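Local atomic coordinates of Cag pathogenicity island protein (Cag10) (Helicobacter pylori 26695, PDB entry 6IQT), a protein that probably serves as the VirB8-like, membrane-anchored component of the cag type IV secretion system, represented here by its soluble domain. Residues L42-K47 / N76-D82; R85-S91 / F110-T116; Q56-Y60 / I148-F152. All coordinates share one frame; numbering follows the deposited sequence.

How the contacts relate
The chain starts with helix 30-43 and helix 50-59, then helix 66-80, and goes on into a four-stranded antiparallel sheet. Contact 1 opens at the end of helix 30-43 and closes at the end of helix 66-80. Contact 3 opens between these two points, on helix 50-59, and closes only at 148-152, before strand 154-163. Contacts 1 and 3 therefore cross. Contact 2 joins strands 84-98 and 105-117. It follows contact 1 in series and is nested inside the loop closed by contact 3. Phe-43 and Tyr-45 tie contact 1 to contact 2, and Leu-42 meets Leu-57 of contact 3. Contacts 2 and 3 do not touch; their nearest atoms are about 11 Å apart.

Contact 1 (L42-K47 / N76-D82); sequences LFGYSK and NIRQFVD
Tyr-45 and Asn-76 face each other with CA atoms 7.0 Å apart, where the ends of two helices of the VirB8 (NTF2-like) fold meet. Helix 30-43 gives way to loop at Gly-44, and helix 66-80 ends as Val-81 takes a positive phi. The two segments draw closer at Lys-47 and Asp-82. Tyr-45 carries the contact. Its CG is anti to the backbone N (chi1 -179°), which lays the ring across the last turn of helix 66-80. Phe-80 CB sits over one ring face, 3.8 Å from the centroid, as a CH-pi contact. The Phe-80 ring lies oblique to the Tyr-45 ring, with planes at 53°. Ile-77 packs at CE1. At the far end of the ring, Tyr-45 OH donates to Val-81 O over 2.6 Å, meeting the carbonyl at an angle and tilted from its plane. Tyr-45 is also joined by its backbone to Ala-86 of strand 84-98. At the other end, the Asn-76 amide reaches the last turn of helix 30-43. Its ND2 makes a weak hydrogen bond to Leu-42 O. One water donates to Phe-43 O and Asn-76 OD1. A second water accepts from Asn-76 ND2 at 2.8 Å and donates to Gly-44 O.

Contact 2 (R85-S91 / F110-T116); sequences RAEAIIS and FITIKIT
Glu-87 and Lys-114 form a hydrogen-bonded pair in an antiparallel beta hairpin, strands 84-98 and 105-117, part of the curved sheet of the VirB8 fold. The two strand axes run at 163° to each other. The ladder alternates along its length. Arg-85, Glu-87 and Ile-89 pair with Thr-116, Lys-114 and Thr-112 through two backbone bonds each. Ala-86, Ala-88 and Ile-90 meet Ile-115, Ile-113 and Ile-111 in non-hydrogen-bonded pairs. These last side chains share one face, and Phe-43 of helix 30-43 packs there on Ala-88 and Ile-111.

Lys-114 points to the opposite face. Its CB lies 3.9 Å from Glu-87 O, the carbonyl that takes the Lys-114 N-H at 2.7 Å. CG is anti to the backbone N (chi1 -177°), and the chain stays extended to CD, then bends at its last two torsions. The first bend brings Lys-114 CE within 3.8 Å of Glu-87 OE1. The second sets the tip, Lys-114 NZ, which makes a weak, long salt bridge of 3.5 Å to Glu-87 OE1. Glu-87 OE1 also takes Arg-85 NH2 at 3.0 Å, on its anti side. In this salt-bridge network one carboxylate oxygen bridges two cations and probably offsets part of their charge. Arg-85 is poorly ordered, so the details at its tip are doubtful. At the other end of the ladder, Ser-91 N donates to Phe-110 O at 2.9 Å. Ser-91 OG and Thr-112 OG1 share a hydrogen bond of 3.1 Å.

Contact 3 (Q56-Y60 / I148-F152); sequences QLMQY and IINPF
The Asn-150 side chain lies over one face of the Tyr-60 ring, with amide and ring planes only 15° apart. Asn-150 CG stands 3.8 Å above the ring plane, displaced from the centre toward CE1, a stack of amide on ring. Its CB makes a CH-pi contact, 4.1 Å from the ring centroid. Asn-150 CG is anti to the backbone N (chi1 179°), which carries the amide out to the end of helix 50-59. There Asn-150 ND2 donates to Gln-59 O over 2.9 Å. The N-H points fairly straight, at 155°, and the oxygen lies near the amide plane. The donor itself sits above the plane of the Gln-59 carbonyl. ND2 also bonds to Phe-154 O, and Gln-59 O takes Lys-155 NZ as well. The amide is thus held at several points and its rotation is largely fixed.

The Ile-149 side chain instead crosses Gln-56, Gln-59 and Tyr-60 at about right angles. Ile-149 CG2 touches Gln-56 CG at 3.8 Å and Tyr-60 CE2 at 3.9 Å. Ile-149 CD1 sits over the flat face of the Gln-56 amide, 3.9 Å from its CD. Tyr-60 OH comes within 3.1 Å of Ile-149 O. Tyr-60 also packs on Phe-38 of helix 30-43. The arrangement ties the C-terminal end of a helix to the loop entering the last strand, in the VirB8 fold of three helices packed on an antiparallel sheet.

Contact 1 (L42-K47 / N76-D82)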
loop_
_atom_site.group_PDB
_atom_site.type_symbol
_atom_site.label_atom_id
_atom_site.label_comp_id
_atom_site.label_asym_id
_atom_site.label_seq_id
_atom_site.Cartn_x
_atom_site.Cartn_y
_atom_site.Cartn_z
ATOM N N LEU A 42 -0.054 14.233 -0.116
ATOM C CA LEU A 42 0.211 13.161 -1.067
ATOM C C LEU A 42 -1.030 12.773 -1.871
ATOM O O LEU A 42 -0.951 12.598 -3.095
ATOM C CB LEU A 42 0.762 11.941 -0.330
ATOM C CG LEU A 42 1.106 10.744 -1.209
ATOM C CD1 LEU A 42 2.203 11.083 -2.229
ATOM C CD2 LEU A 42 1.511 9.568 -0.360
ATOM N N PHE A 43 -2.177 12.613 -1.202
ATOM C CA PHE A 43 -3.383 12.127 -1.858
ATOM C C PHE A 43 -4.316 13.244 -2.311
ATOM O O PHE A 43 -5.198 13.000 -3.142
ATOM C CB PHE A 43 -4.153 11.175 -0.927
ATOM C CG PHE A 43 -3.436 9.888 -0.654
ATOM C CD1 PHE A 43 -3.439 8.867 -1.588
ATOM C CD2 PHE A 43 -2.740 9.705 0.527
ATOM C CE1 PHE A 43 -2.767 7.684 -1.343
ATOM C CE2 PHE A 43 -2.067 8.514 0.780
ATOM C CZ PHE A 43 -2.079 7.511 -0.155
ATOM N N GLY A 44 -4.146 14.458 -1.786
ATOM C CA GLY A 44 -4.971 15.576 -2.182
ATOM C C GLY A 44 -4.405 16.277 -3.399
ATOM O O GLY A 44 -3.306 15.957 -3.850
ATOM N N TYR A 45 -5.172 17.241 -3.914
ATOM C CA TYR A 45 -4.823 17.869 -5.186
ATOM C C TYR A 45 -5.596 19.163 -5.371
ATOM O O TYR A 45 -6.810 19.199 -5.167
ATOM C CB TYR A 45 -5.114 16.928 -6.369
ATOM C CG TYR A 45 -4.743 17.525 -7.713
ATOM C CD1 TYR A 45 -3.451 17.420 -8.196
ATOM C CD2 TYR A 45 -5.681 18.216 -8.479
ATOM C CE1 TYR A 45 -3.096 17.969 -9.416
ATOM C CE2 TYR A 45 -5.333 18.784 -9.708
ATOM C CZ TYR A 45 -4.036 18.641 -10.169
ATOM O OH TYR A 45 -3.658 19.169 -11.388
ATOM N N SER A 46 -4.887 20.213 -5.776
ATOM C CA SER A 46 -5.479 21.465 -6.221
ATOM C C SER A 46 -4.636 21.979 -7.378
ATOM O O SER A 46 -3.408 21.898 -7.330
ATOM C CB SER A 46 -5.525 22.506 -5.098
ATOM O OG SER A 46 -5.956 23.765 -5.597
ATOM N N LYS A 47 -5.288 22.498 -8.418
ATOM C CA LYS A 47 -4.546 22.942 -9.595
ATOM C C LYS A 47 -3.743 24.220 -9.358
ATOM O O LYS A 47 -2.862 24.531 -10.163
ATOM C CB LYS A 47 -5.507 23.137 -10.781
ATOM C CG LYS A 47 -6.460 24.323 -10.627
ATOM C CD LYS A 47 -7.532 24.320 -11.698
ATOM C CE LYS A 47 -8.466 25.515 -11.535
ATOM N NZ LYS A 47 -9.696 25.378 -12.364
ATOM N N ASN A 76 -1.450 12.065 -9.835
ATOM C CA ASN A 76 -2.577 12.967 -9.581
ATOM C C ASN A 76 -2.675 14.056 -10.647
ATOM O O ASN A 76 -3.778 14.422 -11.082
ATOM C CB ASN A 76 -2.453 13.633 -8.201
ATOM C CG ASN A 76 -2.679 12.671 -7.036
ATOM O OD1 ASN A 76 -3.226 11.581 -7.196
ATOM N ND2 ASN A 76 -2.259 13.091 -5.848
ATOM N N ILE A 77 -1.537 14.633 -11.035
ATOM C CA ILE A 77 -1.556 15.662 -12.067
ATOM C C ILE A 77 -2.158 15.104 -13.347
ATOM O O ILE A 77 -3.003 15.741 -13.985
ATOM C CB ILE A 77 -0.139 16.207 -12.320
ATOM C CG1 ILE A 77 0.469 16.755 -11.025
ATOM C CG2 ILE A 77 -0.168 17.280 -13.426
ATOM C CD1 ILE A 77 1.858 17.298 -11.198
ATOM N N ARG A 78 -1.736 13.895 -13.730
ATOM C CA ARG A 78 -2.139 13.332 -15.018
ATOM C C ARG A 78 -3.643 13.123 -15.099
ATOM O O ARG A 78 -4.247 13.301 -16.164
ATOM C CB ARG A 78 -1.417 12.008 -15.263
ATOM C CG ARG A 78 0.038 12.181 -15.598
ATOM C CD ARG A 78 0.570 10.969 -16.334
ATOM N NE ARG A 78 1.643 10.279 -15.616
ATOM C CZ ARG A 78 2.840 10.796 -15.341
ATOM N NH1 ARG A 78 3.148 12.042 -15.689
ATOM N NH2 ARG A 78 3.734 10.066 -14.696
ATOM N N GLN A 79 -4.264 12.743 -13.987
ATOM C CA GLN A 79 -5.668 12.369 -13.998
ATOM C C GLN A 79 -6.606 13.509 -13.632
ATOM O O GLN A 79 -7.705 13.583 -14.191
ATOM C CB GLN A 79 -5.891 11.175 -13.067
ATOM C CG GLN A 79 -5.058 9.926 -13.465
ATOM C CD GLN A 79 -5.047 9.621 -14.993
ATOM O OE1 GLN A 79 -6.015 9.907 -15.708
ATOM N NE2 GLN A 79 -3.953 9.013 -15.477
ATOM N N PHE A 80 -6.185 14.429 -12.755
ATOM C CA PHE A 80 -7.054 15.519 -12.329
ATOM C C PHE A 80 -6.892 16.800 -13.148
ATOM O O PHE A 80 -7.839 17.591 -13.217
ATOM C CB PHE A 80 -6.809 15.836 -10.854
ATOM C CG PHE A 80 -7.049 14.681 -9.935
ATOM C CD1 PHE A 80 -8.100 13.797 -10.153
ATOM C CD2 PHE A 80 -6.215 14.471 -8.852
ATOM C CE1 PHE A 80 -8.317 12.721 -9.287
ATOM C CE2 PHE A 80 -6.418 13.402 -7.990
ATOM C CZ PHE A 80 -7.469 12.527 -8.202
ATOM N N VAL A 81 -5.732 17.004 -13.783
ATOM C CA VAL A 81 -5.383 18.191 -14.579
ATOM C C VAL A 81 -5.949 19.480 -13.976
ATOM O O VAL A 81 -5.823 19.725 -12.768
ATOM C CB VAL A 81 -5.801 18.018 -16.061
ATOM C CG1 VAL A 81 -4.885 16.994 -16.740
ATOM C CG2 VAL A 81 -7.268 17.593 -16.224
ATOM N N ASP A 82 -6.538 20.335 -14.812
ATOM C CA ASP A 82 -7.116 21.595 -14.358
ATOM C C ASP A 82 -8.629 21.509 -14.181
ATOM O O ASP A 82 -9.302 22.545 -14.117
ATOM C CB ASP A 82 -6.761 22.726 -15.330
ATOM C CG ASP A 82 -7.468 22.593 -16.675
ATOM O OD1 ASP A 82 -7.556 21.461 -17.211
ATOM O OD2 ASP A 82 -7.944 23.630 -17.199
HETATM O O HOH W 1 -5.138 10.945 -5.021
HETATM O O HOH W 2 -1.292 15.720 -5.785
#

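Contact 2 (R85-S91 / F110-T116)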
loop_
_atom_site.group_PDB
_atom_site.type_symbol
_atom_site.label_atom_id
_atom_site.label_comp_id
_atom_site.label_asym_id
_atom_site.label_seq_id
_atom_site.Cartn_x
_atom_site.Cartn_y
_atom_site.Cartn_z
ATOM N N ARG A 85 -10.630 18.636 -8.381
ATOM C CA ARG A 85 -9.945 18.834 -7.108
ATOM C C ARG A 85 -10.178 17.635 -6.188
ATOM O O ARG A 85 -11.183 16.931 -6.300
ATOM C CB ARG A 85 -10.422 20.110 -6.436
ATOM C CG ARG A 85 -11.743 19.941 -5.697
ATOM C CD ARG A 85 -12.013 21.067 -4.726
ATOM N NE ARG A 85 -11.453 20.896 -3.369
ATOM C CZ ARG A 85 -11.789 19.964 -2.481
ATOM N NH1 ARG A 85 -12.745 19.092 -2.771
ATOM N NH2 ARG A 85 -11.175 19.935 -1.303
ATOM N N ALA A 86 -9.222 17.381 -5.290
ATOM C CA ALA A 86 -9.253 16.185 -4.445
ATOM C C ALA A 86 -8.903 16.544 -3.003
ATOM O O ALA A 86 -7.905 17.225 -2.759
ATOM C CB ALA A 86 -8.280 15.110 -4.970
ATOM N N GLU A 87 -9.713 16.083 -2.053
ATOM C CA GLU A 87 -9.466 16.317 -0.634
ATOM C C GLU A 87 -9.382 14.974 0.072
ATOM O O GLU A 87 -10.326 14.177 -0.008
ATOM C CB GLU A 87 -10.563 17.182 -0.017
ATOM C CG GLU A 87 -10.544 17.260 1.505
ATOM C CD GLU A 87 -11.638 18.173 2.055
ATOM O OE1 GLU A 87 -12.322 18.846 1.252
ATOM O OE2 GLU A 87 -11.802 18.225 3.292
ATOM N N ALA A 88 -8.263 14.743 0.772
ATOM C CA ALA A 88 -7.928 13.470 1.414
ATOM C C ALA A 88 -7.877 13.649 2.930
ATOM O O ALA A 88 -7.146 14.513 3.429
ATOM C CB ALA A 88 -6.584 12.960 0.903
ATOM N N ILE A 89 -8.647 12.835 3.659
ATOM C CA ILE A 89 -8.736 12.893 5.119
ATOM C C ILE A 89 -8.431 11.506 5.684
ATOM O O ILE A 89 -8.773 10.494 5.069
ATOM C CB ILE A 89 -10.136 13.361 5.590
ATOM C CG1 ILE A 89 -11.173 12.246 5.392
ATOM C CG2 ILE A 89 -10.554 14.666 4.890
ATOM C CD1 ILE A 89 -12.623 12.699 5.392
ATOM N N ILE A 90 -7.818 11.451 6.864
ATOM C CA ILE A 90 -7.724 10.177 7.578
ATOM C C ILE A 90 -9.080 9.918 8.231
ATOM O O ILE A 90 -9.588 10.753 8.978
ATOM C CB ILE A 90 -6.584 10.193 8.609
ATOM C CG1 ILE A 90 -5.232 10.297 7.884
ATOM C CG2 ILE A 90 -6.639 8.939 9.518
ATOM C CD1 ILE A 90 -4.002 10.495 8.825
ATOM N N SER A 91 -9.694 8.785 7.910
ATOM C CA SER A 91 -11.081 8.554 8.297
ATOM C C SER A 91 -11.228 7.469 9.353
ATOM O O SER A 91 -12.343 6.996 9.602
ATOM C CB SER A 91 -11.917 8.213 7.055
ATOM O OG SER A 91 -11.357 7.129 6.345
ATOM N N PHE A 110 -7.286 4.166 7.607
ATOM C CA PHE A 110 -8.076 4.316 6.396
ATOM C C PHE A 110 -8.108 5.789 6.014
ATOM O O PHE A 110 -8.054 6.665 6.881
ATOM C CB PHE A 110 -9.512 3.808 6.596
ATOM C CG PHE A 110 -9.607 2.314 6.808
ATOM C CD1 PHE A 110 -9.569 1.442 5.731
ATOM C CD2 PHE A 110 -9.741 1.786 8.079
ATOM C CE1 PHE A 110 -9.667 0.069 5.921
ATOM C CE2 PHE A 110 -9.840 0.415 8.272
ATOM C CZ PHE A 110 -9.803 -0.439 7.196
ATOM N N ILE A 111 -8.227 6.056 4.710
ATOM C CA ILE A 111 -8.412 7.423 4.236
ATOM C C ILE A 111 -9.630 7.486 3.325
ATOM O O ILE A 111 -10.049 6.500 2.721
ATOM C CB ILE A 111 -7.179 8.004 3.500
ATOM C CG1 ILE A 111 -6.916 7.278 2.187
ATOM C CG2 ILE A 111 -5.944 7.983 4.387
ATOM C CD1 ILE A 111 -5.889 8.014 1.327
ATOM N N THR A 112 -10.203 8.674 3.248
ATOM C CA THR A 112 -11.293 8.958 2.331
ATOM C C THR A 112 -10.842 10.119 1.462
ATOM O O THR A 112 -10.299 11.104 1.974
ATOM C CB THR A 112 -12.589 9.277 3.099
ATOM O OG1 THR A 112 -12.999 8.122 3.851
ATOM C CG2 THR A 112 -13.702 9.642 2.149
ATOM N N ILE A 113 -11.002 9.977 0.154
ATOM C CA ILE A 113 -10.641 11.017 -0.803
ATOM C C ILE A 113 -11.928 11.506 -1.460
ATOM O O ILE A 113 -12.658 10.720 -2.084
ATOM C CB ILE A 113 -9.638 10.512 -1.853
ATOM C CG1 ILE A 113 -8.416 9.873 -1.172
ATOM C CG2 ILE A 113 -9.213 11.652 -2.782
ATOM C CD1 ILE A 113 -7.393 9.285 -2.139
ATOM N N LYS A 114 -12.216 12.796 -1.310
ATOM C CA LYS A 114 -13.382 13.402 -1.946
ATOM C C LYS A 114 -12.929 14.088 -3.230
ATOM O O LYS A 114 -12.093 14.999 -3.195
ATOM C CB LYS A 114 -14.088 14.388 -1.017
ATOM C CG LYS A 114 -15.367 14.981 -1.629
ATOM C CD LYS A 114 -16.152 15.836 -0.635
ATOM C CE LYS A 114 -15.298 16.938 -0.008
ATOM N NZ LYS A 114 -14.797 17.916 -1.014
ATOM N N ILE A 115 -13.461 13.624 -4.354
ATOM C CA ILE A 115 -13.126 14.143 -5.671
ATOM C C ILE A 115 -14.328 14.938 -6.172
ATOM O O ILE A 115 -15.441 14.407 -6.270
ATOM C CB ILE A 115 -12.737 13.006 -6.629
ATOM C CG1 ILE A 115 -11.322 12.511 -6.297
ATOM C CG2 ILE A 115 -12.824 13.454 -8.064
ATOM C CD1 ILE A 115 -11.183 11.009 -6.279
ATOM N N THR A 116 -14.127 16.225 -6.421
ATOM C CA THR A 116 -15.179 17.073 -6.982
ATOM C C THR A 116 -14.611 17.748 -8.224
ATOM O O THR A 116 -13.648 18.533 -8.118
ATOM C CB THR A 116 -15.698 18.092 -5.965
ATOM O OG1 THR A 116 -14.642 18.968 -5.565
ATOM C CG2 THR A 116 -16.241 17.402 -4.716
#

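Contact 3 (Q56-Y60 / I148-F152)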
loop_
_atom_site.group_PDB
_atom_site.type_symbol
_atom_site.label_atom_id
_atom_site.label_comp_id
_atom_site.label_asym_id
_atom_site.label_seq_id
_atom_site.Cartn_x
_atom_site.Cartn_y
_atom_site.Cartn_z
ATOM N N GLN A 56 6.505 20.912 -0.186
ATOM C CA GLN A 56 6.142 20.502 1.172
ATOM C C GLN A 56 6.163 18.985 1.310
ATOM O O GLN A 56 6.728 18.447 2.269
ATOM C CB GLN A 56 4.777 21.073 1.537
ATOM C CG GLN A 56 4.827 22.578 1.861
ATOM C CD GLN A 56 3.570 23.051 2.583
ATOM O OE1 GLN A 56 2.898 22.264 3.249
ATOM N NE2 GLN A 56 3.245 24.331 2.442
ATOM N N LEU A 57 5.580 18.276 0.338
ATOM C CA LEU A 57 5.576 16.814 0.365
ATOM C C LEU A 57 6.989 16.238 0.495
ATOM O O LEU A 57 7.240 15.345 1.317
ATOM C CB LEU A 57 4.895 16.293 -0.903
ATOM C CG LEU A 57 4.907 14.781 -1.118
ATOM C CD1 LEU A 57 4.269 14.082 0.066
ATOM C CD2 LEU A 57 4.164 14.421 -2.408
HETATM N N MSE A 58 7.920 16.734 -0.317
HETATM C CA MSE A 58 9.324 16.340 -0.294
HETATM C C MSE A 58 9.928 16.418 1.128
HETATM O O MSE A 58 10.721 15.566 1.546
HETATM C CB MSE A 58 10.100 17.251 -1.245
HETATM C CG MSE A 58 9.833 16.976 -2.705
HETATM SE SE MSE A 58 10.104 15.074 -3.094
HETATM C CE MSE A 58 8.258 14.560 -3.397
ATOM N N GLN A 59 9.513 17.446 1.877
ATOM C CA GLN A 59 10.003 17.677 3.240
ATOM C C GLN A 59 9.560 16.598 4.228
ATOM O O GLN A 59 10.201 16.426 5.274
ATOM C CB GLN A 59 9.505 19.032 3.743
ATOM C CG GLN A 59 10.252 20.194 3.178
ATOM C CD GLN A 59 11.425 20.539 4.043
ATOM O OE1 GLN A 59 11.315 21.357 4.960
ATOM N NE2 GLN A 59 12.557 19.891 3.790
ATOM N N TYR A 60 8.484 15.886 3.925
ATOM C CA TYR A 60 7.993 14.808 4.773
ATOM C C TYR A 60 8.519 13.436 4.383
ATOM O O TYR A 60 8.089 12.442 4.978
ATOM C CB TYR A 60 6.460 14.776 4.743
ATOM C CG TYR A 60 5.871 15.803 5.644
ATOM C CD1 TYR A 60 5.663 15.521 6.985
ATOM C CD2 TYR A 60 5.564 17.079 5.174
ATOM C CE1 TYR A 60 5.137 16.471 7.832
ATOM C CE2 TYR A 60 5.038 18.037 6.014
ATOM C CZ TYR A 60 4.833 17.726 7.347
ATOM O OH TYR A 60 4.308 18.668 8.200
ATOM N N ILE A 148 10.445 25.052 7.734
ATOM C CA ILE A 148 9.310 25.863 8.192
ATOM C C ILE A 148 7.996 25.138 7.901
ATOM O O ILE A 148 6.908 25.727 7.933
ATOM C CB ILE A 148 9.343 27.263 7.548
ATOM C CG1 ILE A 148 9.595 27.184 6.045
ATOM C CG2 ILE A 148 10.439 28.118 8.188
ATOM C CD1 ILE A 148 9.860 28.551 5.401
ATOM N N ILE A 149 8.106 23.837 7.666
ATOM C CA ILE A 149 7.070 22.992 7.101
ATOM C C ILE A 149 6.973 21.744 7.965
ATOM O O ILE A 149 5.881 21.324 8.374
ATOM C CB ILE A 149 7.418 22.639 5.642
ATOM C CG1 ILE A 149 7.452 23.910 4.787
ATOM C CG2 ILE A 149 6.476 21.557 5.083
ATOM C CD1 ILE A 149 6.206 24.748 4.912
ATOM N N ASN A 150 8.127 21.157 8.260
ATOM C CA ASN A 150 8.215 19.904 9.015
ATOM C C ASN A 150 9.263 20.110 10.101
ATOM O O ASN A 150 10.364 19.556 10.033
ATOM C CB ASN A 150 8.561 18.754 8.065
ATOM C CG ASN A 150 8.693 17.407 8.758
ATOM O OD1 ASN A 150 8.178 17.186 9.856
ATOM N ND2 ASN A 150 9.403 16.494 8.103
ATOM N N PRO A 151 8.957 20.951 11.098
ATOM C CA PRO A 151 9.982 21.386 12.068
ATOM C C PRO A 151 10.630 20.278 12.870
ATOM O O PRO A 151 11.769 20.444 13.330
ATOM C CB PRO A 151 9.200 22.308 13.016
ATOM C CG PRO A 151 7.964 22.656 12.322
ATOM C CD PRO A 151 7.645 21.563 11.360
ATOM N N PHE A 152 9.919 19.188 13.134
ATOM C CA PHE A 152 10.429 18.153 14.019
ATOM C C PHE A 152 10.986 16.958 13.250
ATOM O O PHE A 152 11.327 15.943 13.860
ATOM C CB PHE A 152 9.330 17.728 15.006
ATOM C CG PHE A 152 8.864 18.856 15.910
ATOM C CD1 PHE A 152 9.764 19.796 16.389
ATOM C CD2 PHE A 152 7.528 18.997 16.244
ATOM C CE1 PHE A 152 9.347 20.848 17.213
ATOM C CE2 PHE A 152 7.105 20.049 17.055
ATOM C CZ PHE A 152 8.020 20.976 17.534
#